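Local coordinates for cupin type-2 domain-containing protein (PDB 2O8Q), which is of unknown function but carries a bound nickel ion in a cupin-like fold, consistent with a metal-dependent role, at residues 31-34 / 35-39. Numbering follows the deposited sequence. Where two conformers were deposited one is given.
Sequences TGVN and EATGG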
# COMPACT_ATOMS: atom_id res chain seq x y z
N THR A 31 1.41 12.12 -13.59
CA THR A 31 0.18 11.41 -13.97
C THR A 31 -1.06 11.90 -13.19
O THR A 31 -2.22 11.60 -13.55
CB THR A 31 0.28 9.93 -13.62
OG1 THR A 31 0.47 9.75 -12.20
CG2 THR A 31 1.38 9.26 -14.44
N GLY A 32 -0.87 12.64 -12.12
CA GLY A 32 -1.93 13.06 -11.22
C GLY A 32 -2.23 12.14 -10.06
O GLY A 32 -3.17 12.38 -9.28
N VAL A 33 -1.48 11.04 -9.97
CA VAL A 33 -1.78 10.02 -8.93
C VAL A 33 -1.56 10.59 -7.53
O VAL A 33 -2.34 10.31 -6.61
CB VAL A 33 -0.92 8.77 -9.13
CG1 VAL A 33 -0.87 7.84 -7.93
CG2 VAL A 33 -1.46 8.01 -10.36
N ASN A 34 -0.54 11.44 -7.34
CA ASN A 34 -0.33 12.08 -5.99
C ASN A 34 -1.58 12.85 -5.56
O ASN A 34 -2.14 12.59 -4.50
CB ASN A 34 0.92 12.98 -6.10
CG ASN A 34 1.21 13.75 -4.85
OD1 ASN A 34 0.67 13.52 -3.74
ND2 ASN A 34 2.06 14.78 -5.04
N GLU A 35 -2.04 13.77 -6.40
CA GLU A 35 -3.25 14.55 -6.02
C GLU A 35 -4.52 13.67 -5.95
O GLU A 35 -5.45 13.96 -5.18
CB GLU A 35 -3.39 15.75 -6.96
CG GLU A 35 -4.57 16.67 -6.69
CD GLU A 35 -4.78 17.70 -7.79
OE1 GLU A 35 -3.82 17.98 -8.53
OE2 GLU A 35 -5.91 18.23 -7.90
N ALA A 36 -4.58 12.60 -6.74
CA ALA A 36 -5.74 11.70 -6.70
C ALA A 36 -5.84 10.89 -5.42
O ALA A 36 -6.92 10.52 -4.99
CB ALA A 36 -5.76 10.77 -7.90
N THR A 37 -4.67 10.59 -4.84
CA THR A 37 -4.60 9.70 -3.70
C THR A 37 -4.18 10.42 -2.42
O THR A 37 -3.89 9.78 -1.41
CB THR A 37 -3.58 8.55 -3.95
OG1 THR A 37 -2.27 9.04 -4.08
CG2 THR A 37 -3.92 7.73 -5.22
N GLY A 38 -4.17 11.75 -2.44
CA GLY A 38 -3.77 12.48 -1.25
C GLY A 38 -2.34 12.16 -0.85
O GLY A 38 -1.97 12.23 0.35
N GLY A 39 -1.48 11.82 -1.80
CA GLY A 39 -0.09 11.50 -1.46
C GLY A 39 0.22 10.06 -1.08
O GLY A 39 1.39 9.73 -0.79
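Gly-32 and Ala-36 are joined by the first backbone hydrogen bond of the one-turn helix 33-37, Ala-36 N to Gly-32 O at 2.9 Å. Just before it, Thr-31 OG1 accepts the N-H of Val-33 in an ST turn that leads the chain into the helix. Gly-32 holds the N-cap position with positive phi (91°), where a CB would collide with the preceding carbonyl oxygen. Ala-36 CB lies 3.3 Å from Gly-32 O, and a short side chain suits this buried place facing Thr-7 of the second subunit.

Val-33 offers its carbonyl to two donors of Thr-37, which reach it from opposite faces of the carbonyl plane. The backbone N of Thr-37 makes the helical bond at 2.9 Å to Val-33 O, while Thr-37 OG1 comes from above the plane, 2.8 Å from the same oxygen. Threonine suits this place because a chi1 of 65° turns OG1 back over the preceding turn and leaves CG2 against Val-33 CG1, a slanting methyl contact. Val-33 is buried against Phe-41, which favours an apolar side chain.

Asn-34 O likewise takes two bonds, a bent one from Thr-37 N and a straighter one, 2.9 Å long, from Gly-39 N, which draws the chain round as it leaves the helix. With CG anti to the backbone N (chi1 177°), the short Asn-34 amide lies beside its own carbonyl carbon, and OD1 meets Gly-39 CA at 3.1 Å. Positive phi favours glycine at Gly-38; at Gly-39 a CB would also strike the Gly-38 carbonyl oxygen and crowd Asn-34 OD1.

The helix connects strand 26-30, outermost within this chain in the six-stranded sheet, to its antiparallel neighbour 42-48. Thr-37 OG1 also bonds Phe-41 N, and Gly-39 pairs with Ala-119 beyond strand 111-116. Val-33 and Thr-37 pack on Phe-65 and Phe-94 of the second subunit, so the turn helps build the subunit interface.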